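Local coordinates for protein with a SET domain within carboxy region (Cryptosporidium parvum, PDB 4LDG), which probably acts as a histone H4 lysine methyltransferase of the SET8 family, this chain being the carboxy-terminal part that holds the SET domain, at residues Y193-K198 with P241-V246; E102-M107 with I112-Y117; V90-G93 with E97-I100. All coordinates share one frame; numbering follows the deposited sequence. Where two conformers were deposited one is given.

How the interactions relate
Along the chain the order is interaction 3, interaction 2, then interaction 1. The first two are neighbours: their segments adjoin in sequence, their centres lie about 12 Å apart, and both use helix 98-104, interaction 3 near its beginning and interaction 2 at its end. Interaction 1 lies deeper, in the SET domain, where strand 194-199 of one antiparallel sheet faces strand 240-247 of another. Its centre is about 24 Å from each of the other two, and it sits across the chain's centre from interaction 2. Helix 121-134 connects the regions, since it receives side chains from segments of all three contacts. The set therefore combines a core sheet-to-sheet contact with two folded turns flanking a short helix.

Interaction 1 (Y193-K198 with P241-V246); sequences YMYYFK and PRLFFV
The methyl CD2 of L243 is the centre of this contact: it sits over a face of the Y195 ring and over a face of the F197 ring. Against Y195 it makes a CH-pi contact, 3.9 Å from the ring centroid and 27° off the ring normal. The methyl is displaced toward the rim, so its nearest ring atom is Y195 CD2, at 3.5 Å from L243 CD2. The two side chains meet at about a right angle. With CG swung opposite the backbone nitrogen (chi1 176°), L243 extends across toward strand 194-199, and CD2, the branch that carries the chain on outward, reaches the two rings.

F197 is approached differently. Its CD2 lies 4.1 Å from L243 CD2, while the far part of the ring goes to the proline: F197 CE1 is 4.0 Å from P241 CB, and F197 CZ is 4.1 Å from P241 CG. P241 CB meets the ring at its edge, near the ring plane, whereas the leucine methyl comes over the face. With its CG tucked between the backbone nitrogen and the carbonyl carbon (chi1 63°), the ring stands out from its strand toward strand 240-247; Y195 O lies in plane at its edge.

Neighbouring residues complete the setting. Y195 meets the Y167 ring and touches T232, and F197 packs on I206. The contact joins two antiparallel sheets of the SET domain, 170-172 with 202-207 and 194-199, and 163-166 with 240-247 and 230-237; the segment axes approach to 10.2 Å, bridged by side chains. Across these segments the touching groups are methyl, methylene and aromatic carbons, which implies that cohesion between them comes probably from dispersion and the burial of apolar surface.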
loop_
_atom_site.group_PDB
_atom_site.type_symbol
_atom_site.label_atom_id
_atom_site.label_comp_id
_atom_site.label_asym_id
_atom_site.label_seq_id
_atom_site.Cartn_x
_atom_site.Cartn_y
_atom_site.Cartn_z
ATOM N N TYR A 193 8.327 11.766 7.282
ATOM C CA TYR A 193 7.331 10.740 7.048
ATOM C C TYR A 193 7.860 9.472 7.693
ATOM O O TYR A 193 8.381 8.593 7.016
ATOM C CB TYR A 193 7.130 10.509 5.544
ATOM C CG TYR A 193 6.520 11.659 4.744
ATOM C CD1 TYR A 193 5.181 11.648 4.395
ATOM C CD2 TYR A 193 7.295 12.722 4.296
ATOM C CE1 TYR A 193 4.619 12.666 3.638
ATOM C CE2 TYR A 193 6.737 13.757 3.549
ATOM C CZ TYR A 193 5.398 13.715 3.218
ATOM O OH TYR A 193 4.836 14.726 2.473
ATOM N N MET A 194 7.754 9.391 9.008
ATOM C CA MET A 194 8.275 8.254 9.738
ATOM C C MET A 194 7.130 7.564 10.422
ATOM O O MET A 194 6.195 8.209 10.919
ATOM C CB MET A 194 9.325 8.678 10.764
ATOM C CG MET A 194 10.540 9.345 10.156
ATOM S SD MET A 194 11.857 9.792 11.321
ATOM C CE MET A 194 12.458 8.215 11.874
ATOM N N TYR A 195 7.207 6.242 10.449
ATOM C CA TYR A 195 6.161 5.445 11.042
ATOM C C TYR A 195 6.768 4.469 12.053
ATOM O O TYR A 195 7.357 3.434 11.678
ATOM C CB TYR A 195 5.391 4.712 9.949
ATOM C CG TYR A 195 4.114 4.134 10.437
ATOM C CD1 TYR A 195 2.917 4.724 10.119
ATOM C CD2 TYR A 195 4.095 3.033 11.268
ATOM C CE1 TYR A 195 1.730 4.210 10.598
ATOM C CE2 TYR A 195 2.914 2.513 11.744
ATOM C CZ TYR A 195 1.735 3.110 11.425
ATOM O OH TYR A 195 0.532 2.615 11.886
ATOM N N TYR A 196 6.606 4.810 13.326
ATOM C CA TYR A 196 6.946 3.920 14.458
ATOM C C TYR A 196 5.809 2.933 14.691
ATOM O O TYR A 196 4.654 3.348 14.744
ATOM C CB TYR A 196 7.163 4.704 15.770
ATOM C CG TYR A 196 8.380 5.635 15.769
ATOM C CD1 TYR A 196 9.668 5.149 16.026
ATOM C CD2 TYR A 196 8.253 6.986 15.494
ATOM C CE1 TYR A 196 10.780 5.981 16.007
ATOM C CE2 TYR A 196 9.367 7.827 15.497
ATOM C CZ TYR A 196 10.630 7.315 15.754
ATOM O OH TYR A 196 11.744 8.146 15.757
ATOM N N PHE A 197 6.169 1.659 14.872
ATOM C CA PHE A 197 5.250 0.567 15.195
ATOM C C PHE A 197 5.965 -0.567 15.936
ATOM O O PHE A 197 7.207 -0.654 15.965
ATOM C CB PHE A 197 4.573 -0.022 13.932
ATOM C CG PHE A 197 5.529 -0.650 12.943
ATOM C CD1 PHE A 197 5.640 -2.033 12.833
ATOM C CD2 PHE A 197 6.299 0.138 12.105
ATOM C CE1 PHE A 197 6.498 -2.607 11.917
ATOM C CE2 PHE A 197 7.185 -0.419 11.205
ATOM C CZ PHE A 197 7.278 -1.802 11.104
ATOM N N LYS A 198 5.160 -1.424 16.548
ATOM C CA LYS A 198 5.637 -2.633 17.204
ATOM C C LYS A 198 5.121 -3.852 16.433
ATOM O O LYS A 198 3.927 -3.937 16.123
ATOM C CB LYS A 198 5.129 -2.667 18.643
ATOM C CG LYS A 198 5.771 -3.745 19.515
ATOM C CD LYS A 198 5.132 -3.790 20.910
ATOM C CE LYS A 198 6.151 -4.064 22.020
ATOM N NZ LYS A 198 6.975 -2.859 22.369
ATOM N N PRO A 241 9.778 -7.067 9.016
ATOM C CA PRO A 241 8.375 -6.688 8.986
ATOM C C PRO A 241 8.108 -5.904 7.734
ATOM O O PRO A 241 8.925 -5.077 7.368
ATOM C CB PRO A 241 8.232 -5.778 10.199
ATOM C CG PRO A 241 9.584 -5.168 10.363
ATOM C CD PRO A 241 10.552 -6.256 9.973
ATOM N N ARG A 242 6.983 -6.193 7.086
ATOM C CA ARG A 242 6.481 -5.447 5.942
ATOM C C ARG A 242 5.134 -4.880 6.328
ATOM O O ARG A 242 4.167 -5.648 6.615
ATOM C CB ARG A 242 6.309 -6.361 4.729
ATOM C CG ARG A 242 7.535 -7.228 4.447
ATOM C CD ARG A 242 8.731 -6.399 4.018
ATOM N NE ARG A 242 8.451 -5.808 2.712
ATOM C CZ ARG A 242 8.785 -6.340 1.541
ATOM N NH1 ARG A 242 9.441 -7.507 1.469
ATOM N NH2 ARG A 242 8.445 -5.718 0.427
ATOM N N LEU A 243 5.054 -3.545 6.301
ATOM C CA LEU A 243 3.880 -2.831 6.785
ATOM C C LEU A 243 3.061 -2.393 5.579
ATOM O O LEU A 243 3.610 -1.813 4.614
ATOM C CB LEU A 243 4.331 -1.617 7.613
ATOM C CG LEU A 243 3.314 -0.608 8.190
ATOM C CD1 LEU A 243 2.458 -1.249 9.280
ATOM C CD2 LEU A 243 4.049 0.604 8.740
ATOM N N PHE A 244 1.750 -2.652 5.641
ATOM C CA PHE A 244 0.866 -2.366 4.523
ATOM C C PHE A 244 -0.526 -1.978 4.956
ATOM O O PHE A 244 -0.969 -2.263 6.105
ATOM C CB PHE A 244 0.790 -3.554 3.515
ATOM C CG PHE A 244 0.207 -4.841 4.085
ATOM C CD1 PHE A 244 -1.094 -5.218 3.820
ATOM C CD2 PHE A 244 0.973 -5.672 4.873
ATOM C CE1 PHE A 244 -1.620 -6.395 4.348
ATOM C CE2 PHE A 244 0.459 -6.842 5.408
ATOM C CZ PHE A 244 -0.833 -7.209 5.146
ATOM N N PHE A 245 -1.214 -1.325 4.014
ATOM C CA PHE A 245 -2.578 -0.871 4.220
ATOM C C PHE A 245 -3.561 -1.843 3.592
ATOM O O PHE A 245 -3.304 -2.386 2.516
ATOM C CB PHE A 245 -2.751 0.470 3.554
ATOM C CG PHE A 245 -2.012 1.581 4.230
ATOM C CD1 PHE A 245 -2.368 1.989 5.488
ATOM C CD2 PHE A 245 -0.990 2.256 3.567
ATOM C CE1 PHE A 245 -1.724 3.046 6.084
ATOM C CE2 PHE A 245 -0.340 3.301 4.160
ATOM C CZ PHE A 245 -0.711 3.696 5.420
ATOM N N VAL A 246 -4.669 -2.084 4.279
ATOM C CA VAL A 246 -5.816 -2.756 3.671
ATOM C C VAL A 246 -7.041 -1.905 3.906
ATOM O O VAL A 246 -7.089 -1.140 4.852
ATOM C CB VAL A 246 -6.036 -4.166 4.231
ATOM C CG1 VAL A 246 -4.808 -5.023 3.984
ATOM C CG2 VAL A 246 -6.335 -4.141 5.705
#

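Interaction 2 (E102-M107 with I112-Y117); sequences EATIDM and IHLPIY
The carbonyl oxygen of T104, at the end of helix 98-104, is gripped by two successive backbone amides. H113 N donates to T104 O at 2.8 Å through a bent bond (141° at the hydrogen) and arrives nearly along the C=O axis. L114 N donates to T104 O at 3.2 Å, longer but straighter (158°), in the carbonyl plane on a lone pair. Two donors on one oxygen fix the loop against the helix end.

Two side chains touch the preceding carbonyl: L114 CD1 rests 3.4 Å from A103 O, and H113 presents the edge of its imidazole there, with CD2 3.9 Å from A103 O. H113 ND1 is engaged elsewhere, by the hydroxyl of Y33.

T104 has its two branches divided between kinds of contact. Its methyl lies opposite the backbone nitrogen and reaches I116, CG2 to CG2 at 3.6 Å, the two side chains meeting at about a right angle. OG1, on the other branch, is hydrogen-bonded to Y119 OH and to I100 O one helical turn back, so this buried hydroxyl is satisfied within the protein.

Past the helix, I105 and I112 form an antiparallel, non-hydrogen-bonded pair, their CA atoms 4.6 Å apart and their side chains on one face. Beyond that pair, D106 OD2 accepts from the amides of N108 and Y109 and so braces the connecting turn. Together these features make a small beta-hairpin, strands 105-106 and 111-112, growing directly from the end of a helix and closed at its base by a bifurcated backbone acceptor.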
loop_
_atom_site.group_PDB
_atom_site.type_symbol
_atom_site.label_atom_id
_atom_site.label_comp_id
_atom_site.label_asym_id
_atom_site.label_seq_id
_atom_site.Cartn_x
_atom_site.Cartn_y
_atom_site.Cartn_z
ATOM N N GLU A 102 -3.932 -17.731 -8.366
ATOM C CA GLU A 102 -4.067 -17.375 -9.767
ATOM C C GLU A 102 -5.503 -17.029 -10.134
ATOM O O GLU A 102 -5.728 -16.241 -11.047
ATOM C CB GLU A 102 -3.558 -18.498 -10.671
ATOM C CG GLU A 102 -2.099 -18.817 -10.436
ATOM C CD GLU A 102 -1.332 -19.116 -11.709
ATOM O OE1 GLU A 102 -1.670 -20.150 -12.323
ATOM O OE2 GLU A 102 -0.383 -18.352 -12.058
ATOM N N ALA A 103 -6.465 -17.612 -9.421
ATOM C CA ALA A 103 -7.854 -17.215 -9.575
ATOM C C ALA A 103 -8.126 -15.875 -8.894
ATOM O O ALA A 103 -8.936 -15.095 -9.372
ATOM C CB ALA A 103 -8.777 -18.261 -9.000
ATOM N N THR A 104 -7.472 -15.611 -7.779
ATOM C CA THR A 104 -7.780 -14.407 -7.017
ATOM C C THR A 104 -7.135 -13.187 -7.652
ATOM O O THR A 104 -7.743 -12.130 -7.704
ATOM C CB THR A 104 -7.335 -14.571 -5.564
ATOM O OG1 THR A 104 -8.048 -15.685 -4.992
ATOM C CG2 THR A 104 -7.596 -13.304 -4.753
ATOM N N ILE A 105 -5.921 -13.356 -8.173
ATOM C CA ILE A 105 -5.146 -12.265 -8.748
ATOM C C ILE A 105 -4.915 -12.491 -10.232
ATOM O O ILE A 105 -4.512 -13.596 -10.631
ATOM C CB ILE A 105 -3.780 -12.176 -8.056
ATOM C CG1 ILE A 105 -4.000 -11.684 -6.627
ATOM C CG2 ILE A 105 -2.845 -11.236 -8.830
ATOM C CD1 ILE A 105 -2.946 -12.117 -5.674
ATOM N N ASP A 106 -5.201 -11.472 -11.044
ATOM C CA ASP A 106 -4.940 -11.531 -12.486
ATOM C C ASP A 106 -3.504 -11.126 -12.658
ATOM O O ASP A 106 -3.166 -9.968 -12.421
ATOM C CB ASP A 106 -5.835 -10.549 -13.229
ATOM C CG ASP A 106 -5.634 -10.590 -14.749
ATOM O OD1 ASP A 106 -6.659 -10.776 -15.465
ATOM O OD2 ASP A 106 -4.464 -10.430 -15.213
ATOM N N MET A 107 -2.682 -12.080 -13.083
ATOM C CA MET A 107 -1.244 -11.879 -13.229
ATOM C C MET A 107 -0.859 -11.058 -14.463
ATOM O O MET A 107 0.272 -10.585 -14.564
ATOM C CB MET A 107 -0.533 -13.237 -13.250
ATOM C CG MET A 107 0.222 -13.586 -11.960
ATOM S SD MET A 107 -0.782 -14.013 -10.523
ATOM C CE MET A 107 -0.680 -15.787 -10.545
ATOM N N ILE A 112 -6.275 -7.404 -8.065
ATOM C CA ILE A 112 -6.996 -8.338 -7.244
ATOM C C ILE A 112 -8.374 -8.453 -7.892
ATOM O O ILE A 112 -9.179 -7.526 -7.818
ATOM C CB ILE A 112 -7.089 -7.887 -5.791
ATOM C CG1 ILE A 112 -5.703 -7.725 -5.208
ATOM C CG2 ILE A 112 -7.841 -8.931 -4.963
ATOM C CD1 ILE A 112 -5.746 -7.274 -3.746
ATOM N N HIS A 113 -8.598 -9.597 -8.539
ATOM C CA HIS A 113 -9.764 -9.836 -9.375
ATOM C C HIS A 113 -10.971 -10.297 -8.570
ATOM O O HIS A 113 -12.088 -9.921 -8.902
ATOM C CB HIS A 113 -9.397 -10.887 -10.429
ATOM C CG HIS A 113 -10.544 -11.361 -11.252
ATOM N ND1 HIS A 113 -11.187 -10.552 -12.166
ATOM C CD2 HIS A 113 -11.146 -12.568 -11.326
ATOM C CE1 HIS A 113 -12.155 -11.234 -12.746
ATOM N NE2 HIS A 113 -12.153 -12.457 -12.252
ATOM N N LEU A 114 -10.757 -11.126 -7.535
ATOM C CA LEU A 114 -11.864 -11.620 -6.706
ATOM C C LEU A 114 -11.892 -10.916 -5.353
ATOM O O LEU A 114 -10.859 -10.564 -4.837
ATOM C CB LEU A 114 -11.730 -13.119 -6.450
ATOM C CG LEU A 114 -11.899 -14.092 -7.616
ATOM C CD1 LEU A 114 -11.557 -15.514 -7.174
ATOM C CD2 LEU A 114 -13.321 -14.026 -8.165
ATOM N N PRO A 115 -13.083 -10.736 -4.759
ATOM C CA PRO A 115 -13.145 -10.280 -3.370
ATOM C C PRO A 115 -12.390 -11.238 -2.486
ATOM O O PRO A 115 -12.341 -12.423 -2.790
ATOM C CB PRO A 115 -14.637 -10.366 -3.034
ATOM C CG PRO A 115 -15.343 -10.317 -4.340
ATOM C CD PRO A 115 -14.425 -11.001 -5.313
ATOM N N ILE A 116 -11.804 -10.736 -1.402
ATOM C CA ILE A 116 -11.166 -11.579 -0.431
ATOM C C ILE A 116 -11.638 -11.372 1.013
ATOM O O ILE A 116 -11.109 -11.997 1.930
ATOM C CB ILE A 116 -9.627 -11.446 -0.515
ATOM C CG1 ILE A 116 -9.150 -10.101 0.013
ATOM C CG2 ILE A 116 -9.145 -11.678 -1.947
ATOM C CD1 ILE A 116 -7.641 -10.018 0.048
ATOM N N TYR A 117 -12.640 -10.529 1.233
ATOM C CA TYR A 117 -13.129 -10.323 2.594
ATOM C C TYR A 117 -13.842 -11.585 3.081
ATOM O O TYR A 117 -14.039 -11.758 4.273
ATOM C CB TYR A 117 -14.063 -9.094 2.701
ATOM C CG TYR A 117 -15.278 -9.109 1.795
ATOM C CD1 TYR A 117 -15.239 -8.480 0.549
ATOM C CD2 TYR A 117 -16.467 -9.736 2.180
ATOM C CE1 TYR A 117 -16.341 -8.475 -0.302
ATOM C CE2 TYR A 117 -17.588 -9.732 1.345
ATOM C CZ TYR A 117 -17.514 -9.096 0.097
ATOM O OH TYR A 117 -18.597 -9.082 -0.771
#

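Interaction 3 (V90-G93 with E97-I100); sequences VSFG and EISI
F92 and G93 pack on E97 and I98 where the loop before helix 98-104 doubles back on the chain that leads into the helix. Only three residues separate the two segments, and the contact lies at the protein surface.

The apolar part is a CH-pi contact. I98 CG1 stands over one face of the F92 ring, 3.9 Å from its centroid and 17° off the normal, displaced to the CD1-CE1 rim, with F92 CE1 at 3.7 Å from I98 CG1. The terminal methyl, on the same face, sits over the ring centre: I98 CD1 lies 4.1 Å from both F92 CD2 and F92 CE2. F92 reaches the isoleucine with CG held between its backbone nitrogen and carbonyl carbon (chi1 61°), and the two side chains run at a slant to each other.

The polar part ties the backbone of the loop to a side chain. Beyond CG the chain of E97 is extended, which carries its carboxylate across to the G93 amide. On the loop side, R89 NH1 takes the G93 carbonyl oxygen and, weakly, that of F92, so an arginine also braces the loop; E97 itself touches I126 of helix 121-134. The hydrogen bond that closes the loop runs from G93 N to E97 OE1, 2.8 Å long and fairly straight, with the amide meeting the oxygen from above the carboxylate plane, 52° out of it.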
loop_
_atom_site.group_PDB
_atom_site.type_symbol
_atom_site.label_atom_id
_atom_site.label_comp_id
_atom_site.label_asym_id
_atom_site.label_seq_id
_atom_site.Cartn_x
_atom_site.Cartn_y
_atom_site.Cartn_z
ATOM N N VAL A 90 9.413 -17.399 -3.476
ATOM C CA VAL A 90 9.215 -17.079 -2.046
ATOM C C VAL A 90 7.877 -16.440 -1.722
ATOM O O VAL A 90 7.580 -16.260 -0.548
ATOM C CB VAL A 90 10.353 -16.219 -1.421
ATOM C CG1 VAL A 90 11.626 -17.046 -1.399
ATOM C CG2 VAL A 90 10.549 -14.893 -2.139
ATOM N N SER A 91 7.078 -16.122 -2.738
ATOM C CA SER A 91 5.836 -15.361 -2.532
ATOM C C SER A 91 4.616 -16.243 -2.245
ATOM O O SER A 91 3.534 -15.731 -1.944
ATOM C CB SER A 91 5.560 -14.463 -3.730
ATOM O OG SER A 91 5.243 -15.217 -4.881
ATOM N N PHE A 92 4.795 -17.557 -2.337
ATOM C CA PHE A 92 3.773 -18.493 -1.891
ATOM C C PHE A 92 4.437 -19.644 -1.201
ATOM O O PHE A 92 5.651 -19.811 -1.285
ATOM C CB PHE A 92 2.904 -18.978 -3.039
ATOM C CG PHE A 92 3.649 -19.701 -4.114
ATOM C CD1 PHE A 92 3.645 -21.080 -4.162
ATOM C CD2 PHE A 92 4.319 -19.004 -5.121
ATOM C CE1 PHE A 92 4.340 -21.761 -5.149
ATOM C CE2 PHE A 92 5.015 -19.694 -6.109
ATOM C CZ PHE A 92 5.023 -21.080 -6.115
ATOM N N GLY A 93 3.634 -20.429 -0.506
ATOM C CA GLY A 93 4.135 -21.561 0.260
ATOM C C GLY A 93 4.098 -22.832 -0.567
ATOM O O GLY A 93 4.768 -22.939 -1.599
ATOM N N GLU A 97 -1.149 -23.837 -2.897
ATOM C CA GLU A 97 -1.692 -22.475 -2.737
ATOM C C GLU A 97 -1.869 -21.774 -4.081
ATOM O O GLU A 97 -2.545 -20.758 -4.189
ATOM C CB GLU A 97 -0.798 -21.627 -1.828
ATOM C CG GLU A 97 -0.756 -22.146 -0.402
ATOM C CD GLU A 97 0.169 -21.356 0.534
ATOM O OE1 GLU A 97 0.847 -20.399 0.083
ATOM O OE2 GLU A 97 0.198 -21.684 1.758
ATOM N N ILE A 98 -1.259 -22.333 -5.118
ATOM C CA ILE A 98 -1.167 -21.635 -6.378
ATOM C C ILE A 98 -2.504 -21.449 -7.071
ATOM O O ILE A 98 -2.727 -20.416 -7.693
ATOM C CB ILE A 98 -0.103 -22.275 -7.289
ATOM C CG1 ILE A 98 1.204 -21.517 -7.085
ATOM C CG2 ILE A 98 -0.484 -22.234 -8.766
ATOM C CD1 ILE A 98 1.149 -20.062 -7.495
ATOM N N SER A 99 -3.401 -22.417 -6.939
ATOM C CA SER A 99 -4.696 -22.343 -7.599
ATOM C C SER A 99 -5.521 -21.125 -7.174
ATOM O O SER A 99 -6.018 -20.395 -8.025
ATOM C CB SER A 99 -5.480 -23.620 -7.346
ATOM O OG SER A 99 -4.713 -24.711 -7.791
ATOM N N ILE A 100 -5.664 -20.926 -5.865
ATOM C CA ILE A 100 -6.462 -19.826 -5.334
ATOM C C ILE A 100 -5.824 -18.496 -5.684
ATOM O O ILE A 100 -6.539 -17.520 -5.956
ATOM C CB ILE A 100 -6.604 -19.892 -3.797
ATOM C CG1 ILE A 100 -7.391 -21.146 -3.374
ATOM C CG2 ILE A 100 -7.313 -18.645 -3.265
ATOM C CD1 ILE A 100 -8.764 -21.247 -4.005
#